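Local coordinates for protein cortical-lytic enzyme (Bacillus cereus, PDB 4S3J) that degrades the cortex peptidoglycan of germinating spores as an N-acetylglucosaminidase, probably recognising the muramic acid delta-lactam of partly degraded chains, at residues 229-234 against 270-275; 52-57 against 92-97; 282-287 against 323-328; 104-109 against 426-431; 39-44 against 350-355. All coordinates share one frame; numbering follows the deposited sequence.

Interaction 1. Residues 229-234 against 270-275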
# COMPACT_ATOMS: atom_id res chain seq x y z
N ALA A 229 -24.21 10.67 -13.33
CA ALA A 229 -25.02 10.58 -12.11
C ALA A 229 -24.14 10.36 -10.87
O ALA A 229 -24.44 10.85 -9.78
CB ALA A 229 -26.08 9.47 -12.23
N TYR A 230 -23.05 9.62 -11.03
CA TYR A 230 -22.09 9.43 -9.94
C TYR A 230 -21.39 10.77 -9.64
O TYR A 230 -21.25 11.17 -8.49
CB TYR A 230 -21.06 8.34 -10.29
CG TYR A 230 -20.16 7.87 -9.17
CD1 TYR A 230 -20.40 8.21 -7.84
CD2 TYR A 230 -19.05 7.09 -9.44
CE1 TYR A 230 -19.56 7.77 -6.81
CE2 TYR A 230 -18.20 6.65 -8.42
CZ TYR A 230 -18.47 6.99 -7.11
OH TYR A 230 -17.65 6.57 -6.09
N ASN A 231 -20.95 11.46 -10.69
CA ASN A 231 -20.37 12.79 -10.52
C ASN A 231 -21.32 13.72 -9.78
O ASN A 231 -20.91 14.41 -8.85
CB ASN A 231 -19.98 13.42 -11.86
CG ASN A 231 -18.89 12.66 -12.57
OD1 ASN A 231 -18.11 11.95 -11.94
ND2 ASN A 231 -18.82 12.81 -13.89
N ARG A 232 -22.60 13.73 -10.16
CA ARG A 232 -23.57 14.58 -9.49
C ARG A 232 -23.77 14.18 -8.04
O ARG A 232 -23.91 15.04 -7.18
CB ARG A 232 -24.93 14.56 -10.20
CG ARG A 232 -24.98 15.17 -11.57
CD ARG A 232 -26.42 15.45 -11.94
NE ARG A 232 -27.21 14.22 -12.02
CZ ARG A 232 -27.32 13.47 -13.12
NH1 ARG A 232 -26.71 13.83 -14.24
NH2 ARG A 232 -28.05 12.36 -13.09
N PHE A 233 -23.81 12.88 -7.77
CA PHE A 233 -23.91 12.43 -6.39
C PHE A 233 -22.73 12.95 -5.58
O PHE A 233 -22.91 13.45 -4.47
CB PHE A 233 -23.98 10.90 -6.33
CG PHE A 233 -23.82 10.35 -4.94
CD1 PHE A 233 -24.81 10.54 -3.99
CD2 PHE A 233 -22.70 9.61 -4.59
CE1 PHE A 233 -24.68 10.03 -2.72
CE2 PHE A 233 -22.57 9.08 -3.32
CZ PHE A 233 -23.56 9.29 -2.38
N LEU A 234 -21.52 12.84 -6.11
CA LEU A 234 -20.35 13.29 -5.37
C LEU A 234 -20.42 14.79 -5.13
O LEU A 234 -20.10 15.24 -4.02
CB LEU A 234 -19.07 12.91 -6.11
CG LEU A 234 -18.78 11.39 -6.15
CD1 LEU A 234 -17.63 11.17 -7.11
CD2 LEU A 234 -18.46 10.82 -4.77
N LYS A 270 -11.18 13.05 -14.26
CA LYS A 270 -11.19 14.50 -14.32
C LYS A 270 -12.29 15.08 -13.45
O LYS A 270 -12.07 16.00 -12.66
CB LYS A 270 -11.39 14.97 -15.76
CG LYS A 270 -11.18 16.47 -16.00
CD LYS A 270 -11.43 16.80 -17.46
CE LYS A 270 -10.34 16.30 -18.38
NZ LYS A 270 -10.67 16.58 -19.81
N ALA A 271 -13.50 14.54 -13.58
CA ALA A 271 -14.62 15.05 -12.81
C ALA A 271 -14.45 14.83 -11.31
O ALA A 271 -14.70 15.72 -10.51
CB ALA A 271 -15.93 14.41 -13.29
N GLN A 272 -14.06 13.61 -10.92
CA GLN A 272 -13.91 13.34 -9.50
C GLN A 272 -12.79 14.19 -8.90
O GLN A 272 -12.93 14.72 -7.80
CB GLN A 272 -13.65 11.84 -9.26
CG GLN A 272 -14.86 10.95 -9.61
CD GLN A 272 -14.81 9.57 -8.96
OE1 GLN A 272 -14.10 9.35 -7.99
NE2 GLN A 272 -15.55 8.62 -9.54
N GLY A 273 -11.71 14.36 -9.65
CA GLY A 273 -10.58 15.14 -9.18
C GLY A 273 -10.92 16.59 -8.86
O GLY A 273 -10.28 17.24 -8.04
N GLN A 274 -11.95 17.08 -9.54
CA GLN A 274 -12.43 18.43 -9.33
C GLN A 274 -13.31 18.55 -8.07
O GLN A 274 -13.49 19.63 -7.52
CB GLN A 274 -13.18 18.90 -10.58
CG GLN A 274 -13.37 20.39 -10.67
CD GLN A 274 -13.86 20.83 -12.04
OE1 GLN A 274 -13.62 20.16 -13.04
NE2 GLN A 274 -14.53 21.98 -12.09
N ILE A 275 -13.92 17.43 -7.68
CA ILE A 275 -14.87 17.42 -6.57
C ILE A 275 -14.25 16.99 -5.23
O ILE A 275 -14.49 17.62 -4.21
CB ILE A 275 -16.04 16.48 -6.88
CG1 ILE A 275 -16.75 16.90 -8.17
CG2 ILE A 275 -17.04 16.46 -5.72
CD1 ILE A 275 -17.65 15.84 -8.76
O HOH W 1 -17.12 9.31 -11.96
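The Tyr230 ring carries the methyl CD1 of Leu234 over one face, 3.9 Å above its plane and displaced toward the rim, and it is met obliquely by the amide of Gln272, whose NE2 comes to 3.5 Å from Tyr230 CE2 with ring and amide planes 73° apart. Leu234 CD1 also touches the amide carbon, 3.7 Å from Gln272 CD, so one leucine branch fills the angle between ring and glutamine. The second flat group, the Asn231 amide, rests on the methyl of Ala271, its ND2 3.4 Å from Ala271 CB; a residue this small allows the asparagine to lie close to the neighbouring backbone. Helices 227-240 and 269-275 are neighbours on the outside of the (beta/alpha)8 barrel. Their short segments run almost exactly parallel, 3° apart, with axes 9.9 Å from each other. A water spans the two amides: it donates to Asn231 OD1 at 2.8 Å and accepts from Gln272 NE2 at 3.0 Å. The remaining amide atoms are held from outside, Asn231 ND2 by Glu228 and Asp268, and Gln272 OE1 by Thr249 of strand 246-251, which fixes the rotation of both groups. Gln272 reaches the ring because its chain stays extended beyond CG (chi2 -161°). Further along, Ile275 lays its CG2 branch 4.1 Å from Leu234 CB, while its CD1 approaches the carbonyl oxygen of Asn231.

Interaction 2. Residues 52-57 against 92-97. With EDO (1,2-ethanediol), chain D.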
# COMPACT_ATOMS: atom_id res chain seq x y z
N GLY A 52 25.15 6.30 11.45
CA GLY A 52 24.75 7.57 10.89
C GLY A 52 25.54 8.01 9.67
O GLY A 52 26.76 7.89 9.63
N ASN A 53 24.83 8.54 8.68
CA ASN A 53 25.48 9.16 7.52
C ASN A 53 26.46 8.23 6.80
O ASN A 53 27.44 8.68 6.22
CB ASN A 53 26.22 10.41 7.97
CG ASN A 53 25.32 11.36 8.72
OD1 ASN A 53 25.49 11.56 9.93
ND2 ASN A 53 24.36 11.94 8.03
N ASN A 54 26.18 6.94 6.89
CA ASN A 54 27.03 5.88 6.38
C ASN A 54 26.22 4.83 5.63
O ASN A 54 25.24 4.31 6.17
CB ASN A 54 27.76 5.26 7.53
CG ASN A 54 28.95 4.46 7.11
OD1 ASN A 54 29.87 4.97 6.45
ND2 ASN A 54 28.97 3.20 7.49
N TYR A 55 26.64 4.49 4.42
CA TYR A 55 25.86 3.60 3.58
C TYR A 55 26.74 2.64 2.80
O TYR A 55 27.76 3.06 2.25
CB TYR A 55 25.00 4.43 2.63
CG TYR A 55 24.12 3.60 1.73
CD1 TYR A 55 22.90 3.11 2.19
CD2 TYR A 55 24.49 3.32 0.41
CE1 TYR A 55 22.09 2.37 1.40
CE2 TYR A 55 23.67 2.56 -0.40
CZ TYR A 55 22.46 2.10 0.11
OH TYR A 55 21.61 1.34 -0.67
N TYR A 56 26.35 1.37 2.76
CA TYR A 56 27.08 0.37 1.98
C TYR A 56 26.25 -0.04 0.77
O TYR A 56 25.11 -0.50 0.88
CB TYR A 56 27.45 -0.83 2.85
CG TYR A 56 28.37 -0.41 3.96
CD1 TYR A 56 29.73 -0.21 3.74
CD2 TYR A 56 27.88 -0.16 5.23
CE1 TYR A 56 30.56 0.22 4.75
CE2 TYR A 56 28.71 0.26 6.25
CZ TYR A 56 30.05 0.46 5.99
OH TYR A 56 30.89 0.88 7.00
N VAL A 57 26.84 0.16 -0.40
CA VAL A 57 26.14 0.01 -1.67
C VAL A 57 25.58 -1.41 -1.86
O VAL A 57 26.21 -2.42 -1.55
CB VAL A 57 27.10 0.39 -2.85
CG1 VAL A 57 26.54 -0.04 -4.19
CG2 VAL A 57 27.39 1.90 -2.83
N GLY A 92 29.06 -3.15 -1.64
CA GLY A 92 29.92 -3.02 -0.47
C GLY A 92 30.66 -1.71 -0.38
O GLY A 92 31.21 -1.38 0.66
N GLN A 93 30.66 -0.96 -1.48
CA GLN A 93 31.29 0.36 -1.49
C GLN A 93 30.70 1.24 -0.40
O GLN A 93 29.47 1.33 -0.27
CB GLN A 93 31.09 1.02 -2.86
CG GLN A 93 31.78 2.34 -3.06
CD GLN A 93 31.61 2.88 -4.46
OE1 GLN A 93 31.19 2.17 -5.36
NE2 GLN A 93 31.94 4.15 -4.64
N GLN A 94 31.55 1.90 0.36
CA GLN A 94 31.11 2.76 1.44
C GLN A 94 30.91 4.19 0.97
O GLN A 94 31.82 4.79 0.38
CB GLN A 94 32.13 2.73 2.58
CG GLN A 94 31.82 3.68 3.72
CD GLN A 94 32.90 3.70 4.78
OE1 GLN A 94 34.07 3.43 4.49
NE2 GLN A 94 32.54 4.10 5.99
N LEU A 95 29.75 4.78 1.30
CA LEU A 95 29.47 6.18 1.00
C LEU A 95 29.10 6.98 2.25
O LEU A 95 28.46 6.47 3.18
CB LEU A 95 28.30 6.29 0.00
CG LEU A 95 28.49 5.59 -1.34
CD1 LEU A 95 27.18 5.67 -2.13
CD2 LEU A 95 29.63 6.20 -2.14
N TYR A 96 29.45 8.26 2.22
CA TYR A 96 28.99 9.20 3.23
C TYR A 96 27.68 9.81 2.71
O TYR A 96 27.63 10.28 1.56
CB TYR A 96 30.03 10.30 3.51
CG TYR A 96 29.55 11.27 4.56
CD1 TYR A 96 28.80 12.37 4.22
CD2 TYR A 96 29.81 11.05 5.90
CE1 TYR A 96 28.32 13.24 5.18
CE2 TYR A 96 29.34 11.91 6.88
CZ TYR A 96 28.58 13.00 6.50
OH TYR A 96 28.08 13.89 7.44
N VAL A 97 26.65 9.80 3.53
CA VAL A 97 25.32 10.30 3.14
C VAL A 97 24.91 11.46 4.05
O VAL A 97 24.69 11.27 5.24
CB VAL A 97 24.25 9.19 3.21
CG1 VAL A 97 22.89 9.71 2.71
CG2 VAL A 97 24.64 8.01 2.37
C1 EDO D . 22.47 7.01 5.26
O1 EDO D . 22.20 8.12 6.11
C2 EDO D . 22.24 5.76 6.07
O2 EDO D . 23.02 5.90 7.27
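Tyr55 and Leu95 form the central hydrogen-bonded pair of two antiparallel strands, 54-56 and 94-96, whose axes come within 4.7 Å at 151°, with Asn54-Tyr96 and Tyr56-Gln94 as non-hydrogen-bonded pairs beside it. On the face carrying these last four residues, Gln94 NE2 donates to Asn54 OD1 at 2.8 Å, in the carbonyl plane and on a lone pair, although the two amides stand 82° apart. Asn54 ND2 in turn donates to Tyr56 OH at 3.1 Å and also bonds Thr50 O, so the asparagine is fixed at both ends of its amide. Gln94, fully extended, runs alongside the Tyr56 ring, with its CB 3.7 Å from Tyr56 CE1 and the flat groups only 21° apart; Gly92 O lies at the edge of the same ring. The other face belongs to Tyr55 and Leu95, which pack on helix 63-70. Here the LysM fold is plain: two helices, 63-70 and 74-80, link the two strands and cover one side of the sheet in a beta-alpha-alpha-beta order. Val97 CG2 presses on Tyr55 CB at 3.6 Å, and Tyr55 OH is tied to Asp61. Beyond the strands, Asn53 prolongs the pairing with its side chain, ND2 giving a bond of 2.9 Å to Val97 O, and the amide lies beside the Tyr96 ring, nearly parallel to it. At the far end Gly92, at a positive phi that suits glycine, donates its N to Val57 O. An ethanediol, probably from the crystallisation liquor, takes a weak bond from Asn54 N.

Interaction 3. Residues 282-287 against 323-328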
# COMPACT_ATOMS: atom_id res chain seq x y z
N MET A 282 -6.32 2.18 -7.29
CA MET A 282 -5.97 0.79 -7.03
C MET A 282 -4.85 0.31 -7.95
O MET A 282 -5.05 -0.56 -8.82
CB MET A 282 -7.21 -0.09 -7.17
CG MET A 282 -8.23 0.20 -6.09
SD MET A 282 -9.64 -0.91 -6.11
CE MET A 282 -10.31 -0.52 -7.73
N THR A 283 -3.66 0.86 -7.72
CA THR A 283 -2.47 0.52 -8.49
C THR A 283 -1.83 -0.80 -8.02
O THR A 283 -0.70 -0.85 -7.54
CB THR A 283 -1.45 1.69 -8.41
OG1 THR A 283 -1.51 2.31 -7.12
CG2 THR A 283 -1.77 2.75 -9.46
N TYR A 284 -2.60 -1.88 -8.15
CA TYR A 284 -2.13 -3.21 -7.84
C TYR A 284 -2.98 -4.23 -8.59
O TYR A 284 -3.91 -3.84 -9.29
CB TYR A 284 -2.13 -3.43 -6.33
CG TYR A 284 -3.37 -3.00 -5.60
CD1 TYR A 284 -4.53 -3.76 -5.71
CD2 TYR A 284 -3.40 -1.86 -4.82
CE1 TYR A 284 -5.68 -3.40 -5.05
CE2 TYR A 284 -4.57 -1.49 -4.15
CZ TYR A 284 -5.70 -2.27 -4.28
OH TYR A 284 -6.87 -1.94 -3.63
N ASP A 285 -2.63 -5.51 -8.48
CA ASP A 285 -3.31 -6.65 -9.13
C ASP A 285 -3.13 -6.73 -10.66
O ASP A 285 -4.05 -7.09 -11.39
CB ASP A 285 -4.81 -6.67 -8.81
CG ASP A 285 -5.08 -7.03 -7.38
OD1 ASP A 285 -4.19 -7.62 -6.73
OD2 ASP A 285 -6.20 -6.75 -6.90
N TRP A 286 -1.93 -6.41 -11.15
CA TRP A 286 -1.53 -6.87 -12.48
C TRP A 286 -1.39 -8.39 -12.40
O TRP A 286 -2.10 -9.12 -13.08
CB TRP A 286 -0.23 -6.21 -12.93
CG TRP A 286 -0.42 -4.84 -13.52
CD1 TRP A 286 -0.53 -4.53 -14.85
CD2 TRP A 286 -0.55 -3.59 -12.81
NE1 TRP A 286 -0.71 -3.18 -15.01
CE2 TRP A 286 -0.73 -2.58 -13.78
CE3 TRP A 286 -0.52 -3.24 -11.46
CZ2 TRP A 286 -0.89 -1.23 -13.43
CZ3 TRP A 286 -0.67 -1.89 -11.11
CH2 TRP A 286 -0.85 -0.91 -12.10
N GLY A 287 -0.49 -8.86 -11.54
CA GLY A 287 -0.54 -10.24 -11.07
C GLY A 287 -1.64 -10.34 -10.02
O GLY A 287 -1.65 -9.56 -9.05
N ASN A 323 -0.34 -2.84 -2.44
CA ASN A 323 -0.59 -4.15 -1.85
C ASN A 323 0.48 -4.47 -0.82
O ASN A 323 1.66 -4.17 -1.03
CB ASN A 323 -0.59 -5.22 -2.94
CG ASN A 323 0.69 -5.21 -3.76
OD1 ASN A 323 0.96 -4.24 -4.50
ND2 ASN A 323 1.52 -6.24 -3.60
N LEU A 324 0.07 -5.10 0.27
CA LEU A 324 1.03 -5.67 1.21
C LEU A 324 1.18 -7.19 0.99
O LEU A 324 2.13 -7.81 1.49
CB LEU A 324 0.61 -5.36 2.66
CG LEU A 324 0.74 -3.89 3.06
CD1 LEU A 324 0.13 -3.68 4.45
CD2 LEU A 324 2.18 -3.47 3.05
N TYR A 325 0.26 -7.76 0.22
CA TYR A 325 0.25 -9.20 -0.05
C TYR A 325 1.04 -9.56 -1.30
O TYR A 325 1.21 -8.74 -2.21
CB TYR A 325 -1.20 -9.70 -0.22
CG TYR A 325 -1.95 -8.92 -1.29
CD1 TYR A 325 -2.62 -7.73 -0.98
CD2 TYR A 325 -1.97 -9.35 -2.62
CE1 TYR A 325 -3.28 -7.01 -1.95
CE2 TYR A 325 -2.64 -8.62 -3.60
CZ TYR A 325 -3.29 -7.46 -3.26
OH TYR A 325 -3.92 -6.73 -4.22
N GLY A 326 1.51 -10.81 -1.34
CA GLY A 326 1.96 -11.45 -2.55
C GLY A 326 1.05 -12.64 -2.81
O GLY A 326 0.06 -12.84 -2.09
N PHE A 327 1.38 -13.45 -3.83
CA PHE A 327 0.65 -14.69 -4.11
C PHE A 327 1.61 -15.84 -4.34
O PHE A 327 2.72 -15.65 -4.84
CB PHE A 327 -0.25 -14.55 -5.34
CG PHE A 327 -1.45 -13.65 -5.13
CD1 PHE A 327 -2.47 -14.03 -4.28
CD2 PHE A 327 -1.52 -12.45 -5.78
CE1 PHE A 327 -3.58 -13.19 -4.09
CE2 PHE A 327 -2.61 -11.61 -5.60
CZ PHE A 327 -3.65 -11.99 -4.75
N ASP A 328 1.13 -17.03 -3.97
CA ASP A 328 1.80 -18.29 -4.22
C ASP A 328 0.93 -19.03 -5.23
O ASP A 328 -0.21 -19.39 -4.92
CB ASP A 328 1.96 -19.07 -2.90
CG ASP A 328 2.61 -20.43 -3.07
OD1 ASP A 328 2.51 -21.03 -4.17
OD2 ASP A 328 3.19 -20.92 -2.09
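Tyr325 OH donates to Asp285 OD1 at 2.7 Å, reaching the oxygen from above the carboxylate plane, while OD1 itself lies at the edge of the tyrosine ring. The aspartate arm comes in nearly perpendicular to the tyrosine. The same hydroxyl lies 3.4 Å from Tyr284 CD1, so it touches two consecutive residues of the loop. Its ring is backed by Asn323, whose CB sits 3.4 Å above one face, toward the rim. Segment 282-287 follows the sixth strand of the barrel and carries the Met-X-Tyr-Asp sequence of glycosyl hydrolase family 18; the side chain of Tyr284 is about 7 Å from that of Glu220, probably the proton donor, which places this contact at the catalytic mouth. Asparagine suits the buried position 323 because both ends of its amide are used: ND2 gives a bond of 2.9 Å to Tyr325 O and another to Glu385, and OD1 pairs with Ser297. With chi1 at 55°, its CG lies between backbone N and carbonyl carbon, which turns OD1 to within 3.7 Å of Tyr284 CB. Asn323 N, by contrast, is buried without a partner. Beside them the Phe327 ring turns its edge to Gly287 O.

Interaction 4. Residues 104-109 against 426-431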
# COMPACT_ATOMS: atom_id res chain seq x y z
N SER A 104 6.51 15.46 3.79
CA SER A 104 5.34 14.91 4.45
C SER A 104 4.64 13.93 3.53
O SER A 104 4.76 14.02 2.31
CB SER A 104 4.36 16.01 4.85
OG SER A 104 4.89 16.80 5.90
N VAL A 105 3.92 13.00 4.13
CA VAL A 105 3.10 12.05 3.39
C VAL A 105 1.80 11.80 4.16
O VAL A 105 1.76 11.89 5.39
CB VAL A 105 3.87 10.71 3.16
CG1 VAL A 105 3.96 9.87 4.43
CG2 VAL A 105 3.24 9.90 2.04
N GLU A 106 0.73 11.48 3.44
CA GLU A 106 -0.47 10.95 4.07
C GLU A 106 -0.52 9.46 3.77
O GLU A 106 -0.22 9.04 2.66
CB GLU A 106 -1.74 11.66 3.59
CG GLU A 106 -1.75 13.13 3.99
CD GLU A 106 -3.09 13.83 3.87
OE1 GLU A 106 -4.09 13.19 3.53
OE2 GLU A 106 -3.14 15.04 4.17
N SER A 107 -0.86 8.68 4.79
CA SER A 107 -0.91 7.23 4.69
C SER A 107 -2.30 6.75 5.07
O SER A 107 -2.90 7.26 6.01
CB SER A 107 0.14 6.60 5.61
OG SER A 107 -0.07 7.03 6.94
N ILE A 108 -2.79 5.74 4.35
CA ILE A 108 -4.05 5.08 4.65
C ILE A 108 -3.78 3.59 4.79
O ILE A 108 -2.92 3.07 4.09
CB ILE A 108 -5.10 5.26 3.55
CG1 ILE A 108 -5.33 6.74 3.26
CG2 ILE A 108 -6.40 4.53 3.92
CD1 ILE A 108 -6.01 6.97 1.94
N ALA A 109 -4.48 2.91 5.69
CA ALA A 109 -4.53 1.45 5.65
C ALA A 109 -5.95 0.95 5.80
O ALA A 109 -6.72 1.47 6.61
CB ALA A 109 -3.66 0.85 6.73
N THR A 426 7.79 12.30 6.85
CA THR A 426 7.05 12.73 8.01
C THR A 426 5.60 12.35 7.80
O THR A 426 5.01 12.75 6.82
CB THR A 426 7.18 14.24 8.22
OG1 THR A 426 8.55 14.56 8.47
CG2 THR A 426 6.35 14.70 9.37
N ILE A 427 5.05 11.53 8.67
CA ILE A 427 3.67 11.05 8.48
C ILE A 427 2.71 12.07 9.07
O ILE A 427 2.74 12.36 10.27
CB ILE A 427 3.47 9.66 9.13
CG1 ILE A 427 4.43 8.66 8.47
CG2 ILE A 427 2.03 9.22 9.04
CD1 ILE A 427 4.49 7.36 9.16
N THR A 428 1.83 12.59 8.23
CA THR A 428 0.86 13.59 8.64
C THR A 428 -0.17 12.99 9.59
O THR A 428 -0.75 11.94 9.31
CB THR A 428 0.15 14.15 7.41
OG1 THR A 428 1.10 14.82 6.58
CG2 THR A 428 -0.96 15.13 7.80
N LYS A 429 -0.38 13.67 10.71
CA LYS A 429 -1.44 13.32 11.64
C LYS A 429 -2.38 14.52 11.75
O LYS A 429 -1.93 15.64 12.02
CB LYS A 429 -0.90 12.95 13.02
CG LYS A 429 -0.10 11.65 13.05
CD LYS A 429 -1.01 10.45 12.84
CE LYS A 429 -0.70 9.33 13.80
NZ LYS A 429 -1.63 8.19 13.65
N LYS A 430 -3.66 14.29 11.52
CA LYS A 430 -4.63 15.37 11.50
C LYS A 430 -5.55 15.33 12.72
O LYS A 430 -6.31 16.27 12.95
CB LYS A 430 -5.46 15.33 10.22
CG LYS A 430 -4.61 15.51 9.00
CD LYS A 430 -5.42 15.98 7.82
CE LYS A 430 -5.47 15.00 6.70
NZ LYS A 430 -5.75 15.72 5.42
N GLY A 431 -5.52 14.21 13.44
CA GLY A 431 -6.29 14.05 14.67
C GLY A 431 -5.90 14.99 15.80
O GLY A 431 -5.51 16.13 15.58
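Glu106 leaves its strand with CG opposite the carbonyl carbon (chi1 -64°) and then runs extended, whereas Lys430 bends at chi3 (-115°), and the two chains meet almost square-on. Their ends join in a salt bridge: Lys430 NZ approaches Glu106 OE2 at 3.0 Å from the syn side, 30° out of the carboxylate plane. Long flexible chains suit this join, since the backbones diverge here. Closer to the strand pairing, Thr428 packs its CB 4.0 Å from Glu106 CG. The backbones are joined by two bonds, Val105 N to Thr426 O and Thr428 N to Val105 O, both 2.9 Å long. On the buried side Val105 and Ile427 place their CG1 atoms 4.2 Å apart, and Ile427 reaches with CG2 to 3.7 Å from Ser107 OG; that hydroxyl is bonded to Phe132 O. Ile427 is covered further by Leu421 and Val422 of helix 415-424. Pairing in parallel, strand 426-427 thus runs from the last helix of the chain onto the beginning of strand 104-111, the first strand of the TIM barrel, at the barrel end away from the catalytic mouth.

Interaction 5. Residues 39-44 against 350-355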
# COMPACT_ATOMS: atom_id res chain seq x y z
N THR A 39 16.77 -19.51 10.41
CA THR A 39 17.82 -19.12 9.50
C THR A 39 17.39 -17.94 8.62
O THR A 39 16.18 -17.69 8.44
CB THR A 39 18.20 -20.29 8.60
OG1 THR A 39 17.03 -20.67 7.87
CG2 THR A 39 18.68 -21.46 9.44
N LEU A 40 18.37 -17.20 8.12
CA LEU A 40 18.13 -16.20 7.09
C LEU A 40 18.11 -16.86 5.71
O LEU A 40 18.79 -17.87 5.47
CB LEU A 40 19.19 -15.10 7.13
CG LEU A 40 19.29 -14.27 8.42
CD1 LEU A 40 20.38 -13.22 8.31
CD2 LEU A 40 17.95 -13.61 8.78
N VAL A 41 17.33 -16.27 4.81
CA VAL A 41 17.21 -16.73 3.44
C VAL A 41 18.03 -15.85 2.51
O VAL A 41 17.92 -14.63 2.56
CB VAL A 41 15.72 -16.73 3.01
CG1 VAL A 41 15.57 -17.13 1.53
CG2 VAL A 41 14.93 -17.65 3.87
N VAL A 42 18.89 -16.45 1.69
CA VAL A 42 19.66 -15.69 0.71
C VAL A 42 18.69 -14.91 -0.19
O VAL A 42 17.72 -15.48 -0.72
CB VAL A 42 20.58 -16.61 -0.14
CG1 VAL A 42 21.28 -15.84 -1.25
CG2 VAL A 42 21.58 -17.26 0.76
N GLY A 43 18.92 -13.61 -0.34
CA GLY A 43 18.04 -12.76 -1.13
C GLY A 43 16.97 -12.03 -0.34
O GLY A 43 16.28 -11.16 -0.87
N GLN A 44 16.81 -12.40 0.93
CA GLN A 44 15.92 -11.72 1.88
C GLN A 44 16.42 -10.30 2.10
O GLN A 44 17.62 -10.05 2.17
CB GLN A 44 15.87 -12.52 3.21
CG GLN A 44 15.04 -11.99 4.29
CD GLN A 44 15.04 -12.87 5.53
OE1 GLN A 44 15.73 -13.91 5.65
NE2 GLN A 44 14.24 -12.46 6.47
N ALA A 350 9.09 -17.17 4.62
CA ALA A 350 9.03 -18.46 5.31
C ALA A 350 8.90 -19.63 4.33
O ALA A 350 9.42 -20.73 4.60
CB ALA A 350 7.87 -18.45 6.30
N LEU A 351 8.22 -19.43 3.20
CA LEU A 351 8.15 -20.46 2.17
C LEU A 351 9.52 -20.73 1.54
O LEU A 351 9.91 -21.88 1.31
CB LEU A 351 7.15 -20.06 1.09
CG LEU A 351 5.68 -20.13 1.52
CD1 LEU A 351 4.86 -19.37 0.51
CD2 LEU A 351 5.16 -21.57 1.65
N ALA A 352 10.26 -19.67 1.23
CA ALA A 352 11.59 -19.84 0.64
C ALA A 352 12.50 -20.54 1.64
O ALA A 352 13.30 -21.40 1.26
CB ALA A 352 12.17 -18.49 0.22
N ARG A 353 12.37 -20.21 2.92
CA ARG A 353 13.15 -20.90 3.96
C ARG A 353 12.81 -22.40 4.02
O ARG A 353 13.68 -23.29 4.03
CB ARG A 353 12.89 -20.24 5.31
CG ARG A 353 13.65 -20.86 6.48
CD ARG A 353 13.34 -20.11 7.79
NE ARG A 353 13.81 -18.73 7.75
CZ ARG A 353 13.08 -17.63 7.66
NH1 ARG A 353 13.71 -16.46 7.59
NH2 ARG A 353 11.77 -17.68 7.68
N LYS A 354 11.52 -22.69 4.07
CA LYS A 354 11.06 -24.07 4.24
C LYS A 354 11.51 -24.97 3.09
O LYS A 354 11.91 -26.12 3.30
CB LYS A 354 9.53 -24.12 4.35
CG LYS A 354 8.93 -25.50 4.45
CD LYS A 354 7.47 -25.39 4.73
CE LYS A 354 6.82 -26.78 4.71
NZ LYS A 354 5.34 -26.69 4.80
N TYR A 355 11.40 -24.44 1.87
CA TYR A 355 11.67 -25.22 0.67
C TYR A 355 13.09 -24.98 0.09
O TYR A 355 13.40 -25.40 -1.04
CB TYR A 355 10.57 -24.95 -0.35
CG TYR A 355 9.24 -25.50 0.15
CD1 TYR A 355 9.01 -26.87 0.20
CD2 TYR A 355 8.22 -24.66 0.59
CE1 TYR A 355 7.82 -27.38 0.66
CE2 TYR A 355 7.03 -25.16 1.05
CZ TYR A 355 6.83 -26.53 1.09
OH TYR A 355 5.63 -27.02 1.55
O HOH W 2 12.08 -14.07 8.30
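Thr39 O is held side-on by the guanidinium of Arg353, with NE donating at 2.7 Å and NH1 at 2.9 Å to the single carbonyl oxygen. Arginine is suited to this because two neighbouring N-H groups converge on one acceptor. Val41 covers a face of the guanidinium with its CG2, which also lies 3.6 Å from Arg353 CB, and its other methyl, CG1, meets Ala352 CB at 3.9 Å. The Thr39 and Arg353 side chains run antiparallel alongside one another, the hydroxyl OG1 of Thr39 passing 3.7 Å from Arg353 CG. Straight torsions at chi1 and chi2 carry the arginine clear of its helix before chi3 (-64°) bends the head onto the carbonyl. A water accepts from Arg353 NH1 at 3.0 Å and, weakly, from Gln44 NE2. The other end of that amide organises the loop: Gln44 OE1 takes a nearly straight bond of 3.0 Å from Val41 N, across a type II beta turn from Val41 to Gln44. Gly43 supplies the positive phi, 95°, that the turn requires. Farther out, Val349 packs against both Val41 and Gln44, Val42 is joined by backbone bonding to Ile359, and Glu38 forms a long, weak ion pair with Arg353 NH2. Through this interface the first LysM domain docks onto helix 345-354, part of the lobe that the family 18 barrel inserts between strands 318-330 and 404-408.

Interactions 1, 3 and 4 belong to the barrel, and of these interactions 1 and 3 flank the probable proton donor Glu220, with Tyr230 about 8 Å and Tyr284 about 7 Å from it, side chain to side chain. Their own centres are 27 Å apart. Interaction 4 comes within about 6 Å of interaction 3, nearest atoms, and both reach the strands of the barrel, by different members, yet interaction 4 is away from the active site. Interaction 2 builds the second LysM domain and interaction 5 fastens the first to the barrel's inserted lobe; their centres are 26 Å apart. Interactions 3 and 5 touch, Asp328 OD2 lying 3.5 Å from Leu351 CD1, so the two neighbourhoods adjoin.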